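Local coordinates for protein 4'-phospho-dehydrooxetanocin synthase (Bacillus megaterium, PDB 5UL3) that catalyses the oxidative ring contraction of dAMP to an oxetane aldehyde in oxetanocin A biosynthesis, using cobalamin, a [4Fe-4S] cluster and S-adenosylmethionine, at residues F492-D497 with L640-V645; R634-F639 with T691-I696; L644-S649 with E653-L658. One frame throughout, in Å; residues are numbered along the deposited sequence. Where two conformers were deposited one is given.

Interaction 1 (F492-D497 with L640-V645); sequences FLERTD and LLKYLV
E494 OE2 is gripped by two groups. K642 NZ gives it a hydrogen bond of 2.9 Å between NZ and OE2, and H638 NE2, one turn earlier on the helix of K642, is hydrogen-bonded to the same oxygen. The salt bridge joins the radical SAM core region to the long helix 620-648, probably part of the C-terminal helix bundle. E494 follows L493 of helix 484-493. The lysine meets OE2 on the syn side, 15° out of the carboxylate plane. A second, weak bond runs from K642 NZ to E494 OE1 at 3.2 Å. The ammonium group faces both oxygens and lies nearer OE2.

The two backbones stay far apart, and the CA atoms of E494 and K642 are separated by 10.4 Å. Long side chains bridge that distance. The lysine leaves its helix with CG opposite the backbone N, runs nearly straight as far as CE, and then turns at its last torsion (chi4 71°) to bring NZ onto the carboxylate. I657 of helix 652-664 packs against both E494 and K642, so apolar carbon flanks the ion pair. A lysine ammonium and a histidine nitrogen on the same oxygen would probably favour the ionised glutamate. The methylene groups of the lysine also lie close to the acid, with K642 CD 3.3 Å from E494 OE2.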
loop_
_atom_site.group_PDB
_atom_site.type_symbol
_atom_site.label_atom_id
_atom_site.label_comp_id
_atom_site.label_asym_id
_atom_site.label_seq_id
_atom_site.Cartn_x
_atom_site.Cartn_y
_atom_site.Cartn_z
ATOM N N PHE A 492 13.634 -22.724 -10.363
ATOM C CA PHE A 492 12.930 -21.569 -10.915
ATOM C C PHE A 492 13.728 -20.278 -10.733
ATOM O O PHE A 492 13.907 -19.504 -11.682
ATOM C CB PHE A 492 11.556 -21.439 -10.250
ATOM C CG PHE A 492 10.801 -20.175 -10.613
ATOM C CD1 PHE A 492 9.978 -20.130 -11.734
ATOM C CD2 PHE A 492 10.893 -19.047 -9.816
ATOM C CE1 PHE A 492 9.262 -18.980 -12.059
ATOM C CE2 PHE A 492 10.184 -17.887 -10.145
ATOM C CZ PHE A 492 9.368 -17.861 -11.268
ATOM N N LEU A 493 14.189 -20.026 -9.505
ATOM C CA LEU A 493 14.882 -18.787 -9.175
ATOM C C LEU A 493 16.229 -18.653 -9.875
ATOM O O LEU A 493 16.706 -17.529 -10.058
ATOM C CB LEU A 493 15.072 -18.693 -7.661
ATOM C CG LEU A 493 13.761 -18.515 -6.894
ATOM C CD1 LEU A 493 14.002 -18.854 -5.464
ATOM C CD2 LEU A 493 13.261 -17.065 -7.022
ATOM N N GLU A 494 16.850 -19.761 -10.259
ATOM C CA GLU A 494 18.114 -19.749 -10.983
ATOM C C GLU A 494 17.942 -19.626 -12.494
ATOM O O GLU A 494 18.945 -19.525 -13.205
ATOM C CB GLU A 494 18.918 -21.013 -10.643
ATOM C CG GLU A 494 19.478 -20.984 -9.240
ATOM C CD GLU A 494 19.918 -22.341 -8.725
ATOM O OE1 GLU A 494 20.360 -23.175 -9.548
ATOM O OE2 GLU A 494 19.807 -22.568 -7.496
ATOM N N ARG A 495 16.714 -19.617 -13.011
ATOM C CA ARG A 495 16.529 -19.531 -14.456
ATOM C C ARG A 495 17.029 -18.191 -14.981
ATOM O O ARG A 495 16.752 -17.136 -14.400
ATOM C CB ARG A 495 15.062 -19.740 -14.826
ATOM C CG ARG A 495 14.663 -21.209 -14.695
ATOM C CD ARG A 495 13.287 -21.464 -15.203
ATOM N NE ARG A 495 13.175 -21.244 -16.636
ATOM C CZ ARG A 495 12.138 -21.647 -17.358
ATOM N NH1 ARG A 495 11.142 -22.295 -16.769
ATOM N NH2 ARG A 495 12.092 -21.401 -18.657
ATOM N N THR A 496 17.781 -18.239 -16.082
ATOM C CA THR A 496 18.317 -17.045 -16.722
ATOM C C THR A 496 17.628 -16.740 -18.049
ATOM O O THR A 496 18.061 -15.838 -18.776
ATOM C CB THR A 496 19.835 -17.191 -16.919
ATOM O OG1 THR A 496 20.118 -18.398 -17.648
ATOM C CG2 THR A 496 20.527 -17.255 -15.569
ATOM N N ASP A 497 16.555 -17.452 -18.377
ATOM C CA ASP A 497 15.816 -17.190 -19.606
ATOM C C ASP A 497 14.508 -16.457 -19.348
ATOM O O ASP A 497 13.596 -16.507 -20.180
ATOM C CB ASP A 497 15.557 -18.495 -20.356
ATOM C CG ASP A 497 14.690 -19.451 -19.572
ATOM O OD1 ASP A 497 14.651 -19.344 -18.328
ATOM O OD2 ASP A 497 14.052 -20.322 -20.201
ATOM N N LEU A 640 22.977 -20.243 -0.106
ATOM C CA LEU A 640 22.878 -20.830 1.224
ATOM C C LEU A 640 21.808 -21.912 1.261
ATOM O O LEU A 640 22.054 -23.032 1.724
ATOM C CB LEU A 640 22.560 -19.761 2.261
ATOM C CG LEU A 640 22.024 -20.337 3.571
ATOM C CD1 LEU A 640 23.152 -21.042 4.396
ATOM C CD2 LEU A 640 21.320 -19.269 4.394
ATOM N N LEU A 641 20.598 -21.585 0.794
ATOM C CA LEU A 641 19.524 -22.571 0.824
ATOM C C LEU A 641 19.826 -23.752 -0.093
ATOM O O LEU A 641 19.527 -24.903 0.250
ATOM C CB LEU A 641 18.191 -21.929 0.448
ATOM C CG LEU A 641 17.010 -22.886 0.554
ATOM C CD1 LEU A 641 17.018 -23.558 1.919
ATOM C CD2 LEU A 641 15.704 -22.116 0.333
ATOM N N LYS A 642 20.413 -23.493 -1.264
ATOM C CA LYS A 642 20.786 -24.599 -2.135
ATOM C C LYS A 642 21.810 -25.497 -1.448
ATOM O O LYS A 642 21.737 -26.728 -1.547
ATOM C CB LYS A 642 21.323 -24.069 -3.465
ATOM C CG LYS A 642 21.454 -25.128 -4.541
ATOM C CD LYS A 642 21.894 -24.520 -5.861
ATOM C CE LYS A 642 21.527 -25.411 -7.049
ATOM N NZ LYS A 642 20.054 -25.490 -7.387
ATOM N N TYR A 643 22.721 -24.889 -0.690
ATOM C CA TYR A 643 23.725 -25.639 0.058
ATOM C C TYR A 643 23.093 -26.448 1.188
ATOM O O TYR A 643 23.462 -27.611 1.404
ATOM C CB TYR A 643 24.765 -24.661 0.591
ATOM C CG TYR A 643 25.936 -25.270 1.328
ATOM C CD1 TYR A 643 26.880 -26.034 0.661
ATOM C CD2 TYR A 643 26.114 -25.036 2.679
ATOM C CE1 TYR A 643 27.972 -26.575 1.338
ATOM C CE2 TYR A 643 27.207 -25.566 3.364
ATOM C CZ TYR A 643 28.123 -26.336 2.691
ATOM O OH TYR A 643 29.193 -26.862 3.383
ATOM N N LEU A 644 22.148 -25.853 1.925
ATOM C CA LEU A 644 21.464 -26.596 2.982
ATOM C C LEU A 644 20.684 -27.783 2.420
ATOM O O LEU A 644 20.732 -28.886 2.980
ATOM C CB LEU A 644 20.538 -25.666 3.771
ATOM C CG LEU A 644 21.212 -24.591 4.635
ATOM C CD1 LEU A 644 20.183 -23.589 5.170
ATOM C CD2 LEU A 644 21.948 -25.238 5.779
ATOM N N VAL A 645 19.964 -27.580 1.313
ATOM C CA VAL A 645 19.187 -28.662 0.710
ATOM C C VAL A 645 20.121 -29.731 0.147
ATOM O O VAL A 645 19.829 -30.934 0.214
ATOM C CB VAL A 645 18.237 -28.107 -0.371
ATOM C CG1 VAL A 645 17.557 -29.248 -1.165
ATOM C CG2 VAL A 645 17.179 -27.215 0.262
#

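Interaction 2 (R634-F639 with T691-I696); sequences REISHF and TNWQLI. With EDO (1,2-ethanediol), chain T; EDO (1,2-ethanediol), chain H.
Helices 620-648 and 683-709 run nearly antiparallel here, with 159° between the directions of their short segments and axes 10.3 Å apart. The nearest CA atoms, those of I636 and I696, are 7.3 Å from each other. W693 reaches across with its indole. Its NE1 gives a hydrogen bond of 2.9 Å to I636 O, with an N-H...O angle of 158°. The oxygen lies near the ring plane, while the donor is tilted 27° from the plane of the carbonyl. The bond satisfies the indole N-H inside a buried contact and, with the packing on both faces, holds the ring's rotation. The first torsion of W693 sends CG away from its own backbone N and out toward the other helix.

The rest of the contact is mostly apolar packing. I636 CG2 touches the pyrrole side of the ring, 3.5 Å from W693 NE1. At the benzene side, F639 CB lies 3.5 Å from W693 CZ2. F639 O lies above one face of the indole, offset toward the rim, and I696 CD1 of its own helix lies over the opposite face, also near the rim. One turn on from W693, I696 CG2 meets I636 CD1 at 4.0 Å, a plain branch-to-branch contact.

This is side-by-side helix packing within the C-terminal helix bundle, away from the cofactor sites. The indole also meets the ring of Y643 on helix 620-648. Helix 652-664 borders the same pair: its F661 meets the ring of F639, and its L662 touches I696.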
loop_
_atom_site.group_PDB
_atom_site.type_symbol
_atom_site.label_atom_id
_atom_site.label_comp_id
_atom_site.label_asym_id
_atom_site.label_seq_id
_atom_site.Cartn_x
_atom_site.Cartn_y
_atom_site.Cartn_z
ATOM N N ARG A 634 23.050 -11.104 -1.838
ATOM C CA ARG A 634 21.857 -11.798 -2.320
ATOM C C ARG A 634 22.223 -13.142 -2.925
ATOM O O ARG A 634 21.546 -14.149 -2.695
ATOM C CB ARG A 634 21.132 -10.927 -3.348
ATOM C CG ARG A 634 19.909 -11.599 -3.968
ATOM C CD ARG A 634 19.392 -10.768 -5.149
ATOM N NE ARG A 634 18.876 -9.457 -4.751
ATOM C CZ ARG A 634 17.613 -9.218 -4.407
ATOM N NH1 ARG A 634 16.701 -10.206 -4.391
ATOM N NH2 ARG A 634 17.256 -7.984 -4.086
ATOM N N GLU A 635 23.288 -13.164 -3.715
ATOM C CA GLU A 635 23.779 -14.399 -4.305
ATOM C C GLU A 635 24.161 -15.408 -3.223
ATOM O O GLU A 635 23.750 -16.575 -3.265
ATOM C CB GLU A 635 24.965 -14.033 -5.200
ATOM C CG GLU A 635 25.557 -15.086 -6.076
ATOM C CD GLU A 635 26.624 -14.481 -6.977
ATOM O OE1 GLU A 635 26.252 -13.742 -7.911
ATOM O OE2 GLU A 635 27.827 -14.698 -6.721
ATOM N N ILE A 636 24.916 -14.961 -2.216
ATOM C CA ILE A 636 25.318 -15.857 -1.132
ATOM C C ILE A 636 24.095 -16.362 -0.376
ATOM O O ILE A 636 24.035 -17.530 0.026
ATOM C CB ILE A 636 26.308 -15.152 -0.181
ATOM C CG1 ILE A 636 27.601 -14.774 -0.910
ATOM C CG2 ILE A 636 26.617 -16.036 1.024
ATOM C CD1 ILE A 636 28.497 -13.832 -0.065
ATOM N N SER A 637 23.100 -15.492 -0.176
ATOM C CA SER A 637 21.881 -15.896 0.523
ATOM C C SER A 637 21.078 -16.909 -0.286
ATOM O O SER A 637 20.489 -17.833 0.288
ATOM C CB SER A 637 21.019 -14.669 0.835
ATOM O OG SER A 637 21.695 -13.799 1.734
ATOM N N HIS A 638 21.014 -16.744 -1.609
ATOM C CA HIS A 638 20.311 -17.737 -2.415
ATOM C C HIS A 638 20.993 -19.096 -2.316
ATOM O O HIS A 638 20.341 -20.127 -2.099
ATOM C CB HIS A 638 20.235 -17.316 -3.881
ATOM C CG HIS A 638 19.720 -18.410 -4.764
ATOM N ND1 HIS A 638 18.373 -18.663 -4.916
ATOM C CD2 HIS A 638 20.365 -19.362 -5.481
ATOM C CE1 HIS A 638 18.210 -19.710 -5.710
ATOM N NE2 HIS A 638 19.404 -20.154 -6.064
ATOM N N PHE A 639 22.307 -19.124 -2.491
ATOM C CA PHE A 639 22.959 -20.420 -2.547
ATOM C C PHE A 639 23.179 -21.021 -1.170
ATOM O O PHE A 639 23.488 -22.215 -1.079
ATOM C CB PHE A 639 24.257 -20.310 -3.342
ATOM C CG PHE A 639 24.023 -20.190 -4.813
ATOM C CD1 PHE A 639 23.521 -21.267 -5.532
ATOM C CD2 PHE A 639 24.249 -18.998 -5.474
ATOM C CE1 PHE A 639 23.270 -21.160 -6.902
ATOM C CE2 PHE A 639 23.991 -18.880 -6.833
ATOM C CZ PHE A 639 23.504 -19.958 -7.550
ATOM N N THR A 691 26.991 -22.382 9.585
ATOM C CA THR A 691 28.259 -21.809 10.034
ATOM C C THR A 691 29.324 -21.935 8.953
ATOM O O THR A 691 30.133 -21.019 8.745
ATOM C CB THR A 691 28.728 -22.494 11.325
ATOM O OG1 THR A 691 27.835 -22.181 12.398
ATOM C CG2 THR A 691 30.129 -22.038 11.695
ATOM N N ASN A 692 29.322 -23.062 8.239
ATOM C CA ASN A 692 30.297 -23.277 7.178
ATOM C C ASN A 692 30.049 -22.325 6.019
ATOM O O ASN A 692 30.982 -21.717 5.486
ATOM C CB ASN A 692 30.236 -24.729 6.705
ATOM C CG ASN A 692 31.574 -25.234 6.221
ATOM O OD1 ASN A 692 31.693 -25.751 5.107
ATOM N ND2 ASN A 692 32.597 -25.070 7.051
ATOM N N TRP A 693 28.787 -22.189 5.609
ATOM C CA TRP A 693 28.461 -21.276 4.524
ATOM C C TRP A 693 28.753 -19.829 4.904
ATOM O O TRP A 693 29.116 -19.021 4.044
ATOM C CB TRP A 693 26.991 -21.436 4.144
ATOM C CG TRP A 693 26.676 -20.833 2.831
ATOM C CD1 TRP A 693 26.023 -19.645 2.598
ATOM C CD2 TRP A 693 27.013 -21.365 1.551
ATOM N NE1 TRP A 693 25.925 -19.426 1.243
ATOM C CE2 TRP A 693 26.519 -20.468 0.580
ATOM C CE3 TRP A 693 27.676 -22.523 1.127
ATOM C CZ2 TRP A 693 26.678 -20.687 -0.781
ATOM C CZ3 TRP A 693 27.831 -22.741 -0.222
ATOM C CH2 TRP A 693 27.330 -21.830 -1.166
ATOM N N GLN A 694 28.607 -19.490 6.183
ATOM C CA GLN A 694 28.862 -18.131 6.644
ATOM C C GLN A 694 30.296 -17.689 6.368
ATOM O O GLN A 694 30.556 -16.485 6.278
ATOM C CB GLN A 694 28.544 -18.026 8.136
ATOM C CG GLN A 694 28.738 -16.628 8.724
ATOM C CD GLN A 694 28.358 -16.542 10.185
ATOM O OE1 GLN A 694 28.920 -17.245 11.023
ATOM N NE2 GLN A 694 27.398 -15.674 10.505
ATOM N N LEU A 695 31.230 -18.635 6.216
ATOM C CA LEU A 695 32.589 -18.275 5.821
ATOM C C LEU A 695 32.622 -17.576 4.466
ATOM O O LEU A 695 33.545 -16.802 4.187
ATOM C CB LEU A 695 33.470 -19.530 5.790
ATOM C CG LEU A 695 33.641 -20.229 7.137
ATOM C CD1 LEU A 695 34.338 -21.572 6.919
ATOM C CD2 LEU A 695 34.453 -19.349 8.090
ATOM N N ILE A 696 31.630 -17.824 3.607
ATOM C CA ILE A 696 31.583 -17.104 2.339
ATOM C C ILE A 696 31.122 -15.672 2.563
ATOM O O ILE A 696 31.636 -14.738 1.940
ATOM C CB ILE A 696 30.680 -17.829 1.326
ATOM C CG1 ILE A 696 31.107 -19.291 1.191
ATOM C CG2 ILE A 696 30.759 -17.137 -0.023
ATOM C CD1 ILE A 696 30.120 -20.104 0.416
HETATM C C1 EDO T . 20.986 -6.107 -5.130
HETATM O O1 EDO T . 20.581 -7.382 -5.655
HETATM C C2 EDO T . 19.757 -5.330 -4.706
HETATM O O2 EDO T . 19.175 -5.990 -3.587
HETATM C C1 EDO H . 15.806 -17.349 -2.841
HETATM O O1 EDO H . 16.435 -17.050 -4.094
HETATM C C2 EDO H . 14.488 -16.572 -2.800
HETATM O O2 EDO H . 13.789 -16.928 -1.613
#

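Interaction 3 (L644-S649 with E653-L658)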
loop_
_atom_site.group_PDB
_atom_site.type_symbol
_atom_site.label_atom_id
_atom_site.label_comp_id
_atom_site.label_asym_id
_atom_site.label_seq_id
_atom_site.Cartn_x
_atom_site.Cartn_y
_atom_site.Cartn_z
ATOM N N LEU A 644 22.148 -25.853 1.925
ATOM C CA LEU A 644 21.464 -26.596 2.982
ATOM C C LEU A 644 20.684 -27.783 2.420
ATOM O O LEU A 644 20.732 -28.886 2.980
ATOM C CB LEU A 644 20.538 -25.666 3.771
ATOM C CG LEU A 644 21.212 -24.591 4.635
ATOM C CD1 LEU A 644 20.183 -23.589 5.170
ATOM C CD2 LEU A 644 21.948 -25.238 5.779
ATOM N N VAL A 645 19.964 -27.580 1.313
ATOM C CA VAL A 645 19.187 -28.662 0.710
ATOM C C VAL A 645 20.121 -29.731 0.147
ATOM O O VAL A 645 19.829 -30.934 0.214
ATOM C CB VAL A 645 18.237 -28.107 -0.371
ATOM C CG1 VAL A 645 17.557 -29.248 -1.165
ATOM C CG2 VAL A 645 17.179 -27.215 0.262
ATOM N N TYR A 646 21.258 -29.310 -0.410
ATOM C CA TYR A 646 22.239 -30.267 -0.909
ATOM C C TYR A 646 22.752 -31.168 0.205
ATOM O O TYR A 646 22.924 -32.376 0.008
ATOM C CB TYR A 646 23.414 -29.543 -1.559
ATOM C CG TYR A 646 24.428 -30.502 -2.135
ATOM C CD1 TYR A 646 24.233 -31.069 -3.391
ATOM C CD2 TYR A 646 25.570 -30.855 -1.423
ATOM C CE1 TYR A 646 25.151 -31.955 -3.925
ATOM C CE2 TYR A 646 26.494 -31.742 -1.950
ATOM C CZ TYR A 646 26.279 -32.286 -3.200
ATOM O OH TYR A 646 27.192 -33.170 -3.728
ATOM N N ASN A 647 23.014 -30.591 1.379
ATOM C CA ASN A 647 23.557 -31.366 2.483
ATOM C C ASN A 647 22.519 -32.291 3.092
ATOM O O ASN A 647 22.882 -33.208 3.838
ATOM C CB ASN A 647 24.130 -30.430 3.541
ATOM C CG ASN A 647 25.570 -30.027 3.240
ATOM O OD1 ASN A 647 26.493 -30.821 3.421
ATOM N ND2 ASN A 647 25.767 -28.793 2.774
ATOM N N LEU A 648 21.241 -32.076 2.788
ATOM C CA LEU A 648 20.183 -32.982 3.203
ATOM C C LEU A 648 19.817 -33.984 2.124
ATOM O O LEU A 648 19.405 -35.101 2.444
ATOM C CB LEU A 648 18.922 -32.200 3.586
ATOM C CG LEU A 648 18.997 -31.177 4.715
ATOM C CD1 LEU A 648 17.719 -30.341 4.724
ATOM C CD2 LEU A 648 19.182 -31.866 6.040
ATOM N N SER A 649 19.969 -33.606 0.859
ATOM C CA SER A 649 19.475 -34.401 -0.262
ATOM C C SER A 649 20.327 -34.069 -1.476
ATOM O O SER A 649 19.907 -33.339 -2.378
ATOM C CB SER A 649 17.992 -34.124 -0.521
ATOM O OG SER A 649 17.508 -34.816 -1.656
ATOM N N GLU A 653 23.437 -32.547 -10.205
ATOM C CA GLU A 653 23.234 -31.242 -10.830
ATOM C C GLU A 653 23.513 -30.112 -9.844
ATOM O O GLU A 653 24.215 -29.144 -10.167
ATOM C CB GLU A 653 21.808 -31.138 -11.377
ATOM C CG GLU A 653 21.529 -32.004 -12.599
ATOM C CD GLU A 653 20.622 -33.189 -12.296
ATOM O OE1 GLU A 653 20.275 -33.397 -11.111
ATOM O OE2 GLU A 653 20.255 -33.913 -13.249
ATOM N N SER A 654 22.972 -30.222 -8.630
ATOM C CA SER A 654 23.228 -29.203 -7.621
ATOM C C SER A 654 24.686 -29.201 -7.186
ATOM O O SER A 654 25.232 -28.139 -6.869
ATOM C CB SER A 654 22.315 -29.414 -6.416
ATOM O OG SER A 654 20.953 -29.266 -6.792
ATOM N N GLN A 655 25.324 -30.376 -7.164
ATOM C CA GLN A 655 26.743 -30.457 -6.824
ATOM C C GLN A 655 27.582 -29.606 -7.769
ATOM O O GLN A 655 28.487 -28.887 -7.334
ATOM C CB GLN A 655 27.195 -31.922 -6.853
ATOM C CG GLN A 655 28.655 -32.162 -6.496
ATOM C CD GLN A 655 29.009 -33.645 -6.404
ATOM O OE1 GLN A 655 28.257 -34.510 -6.858
ATOM N NE2 GLN A 655 30.156 -33.940 -5.808
ATOM N N ILE A 656 27.278 -29.660 -9.066
ATOM C CA ILE A 656 28.024 -28.882 -10.052
ATOM C C ILE A 656 27.818 -27.391 -9.822
ATOM O O ILE A 656 28.782 -26.618 -9.755
ATOM C CB ILE A 656 27.612 -29.295 -11.476
ATOM C CG1 ILE A 656 28.052 -30.736 -11.755
ATOM C CG2 ILE A 656 28.184 -28.317 -12.501
ATOM C CD1 ILE A 656 27.463 -31.325 -13.025
ATOM N N ILE A 657 26.556 -26.968 -9.692
ATOM C CA ILE A 657 26.250 -25.548 -9.522
ATOM C C ILE A 657 26.948 -25.001 -8.283
ATOM O O ILE A 657 27.604 -23.955 -8.331
ATOM C CB ILE A 657 24.726 -25.332 -9.453
ATOM C CG1 ILE A 657 24.061 -25.842 -10.730
ATOM C CG2 ILE A 657 24.406 -23.849 -9.249
ATOM C CD1 ILE A 657 22.550 -25.832 -10.681
ATOM N N LEU A 658 26.825 -25.709 -7.157
ATOM C CA LEU A 658 27.466 -25.245 -5.933
ATOM C C LEU A 658 28.983 -25.237 -6.075
ATOM O O LEU A 658 29.652 -24.311 -5.605
ATOM C CB LEU A 658 27.027 -26.115 -4.756
ATOM C CG LEU A 658 25.593 -25.867 -4.278
ATOM C CD1 LEU A 658 25.099 -27.005 -3.396
ATOM C CD2 LEU A 658 25.504 -24.531 -3.551
#
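Y646 lays its ring obliquely against the start of helix 652-664, where it overlaps S654, Q655 and L658. All the contact made by segment 644-649 comes from this one side chain. Its chi1 of -178° carries the ring out from helix 620-648 toward the other segment. L658 covers the root of the tyrosine. Its CD1 lies 3.6 Å from Y646 CB, and the two side chains slide past each other in opposite directions. Farther out, S654 CB approaches Y646 CD1 at 3.9 Å.

The outer half of the ring lies against Q655. Q655 was modelled in two conformers, so the position of its amide is less certain. In the conformer given, Y646 CE1 is 3.6 Å from Q655 CB, and the extended glutamine chain runs aslant past the phenol end. The phenol oxygen packs against the glutamine chain there without a hydrogen bond. This end of the contact is the more exposed one, whereas L658 is buried and also touches W693 of helix 683-709.

The segments meet at 139° between their directions, with the CA atoms of Y646 and S654 6.9 Å apart. D651 OD1 accepts a hydrogen bond from S654 N in the first turn of the second helix. Two consecutive helices joined by a short turn and packed through side chains near it form a helical hairpin, here part of the C-terminal helix bundle.

Overall arrangement
All three contacts use helix 620-648. Interactions 1 and 3 share L644 and V645 but touch through different residues, K642 and Y646. Interaction 2 is the buried one and joins the helix to helix 683-709 by mostly apolar packing around one indole N-H bond. Interaction 1 is partly buried, is carried by an ion pair, and probably ties the helix to the AdoMet radical domain. Interaction 3 lies farthest from the centre of the chain and packs a tyrosine on the next helix without polar bonds. The three adjoin one another. Y643 OH probably hydrogen-bonds N692 OD1, F639 packs on I657, and K642 on S654. Helix 652-664 thus borders both other contacts.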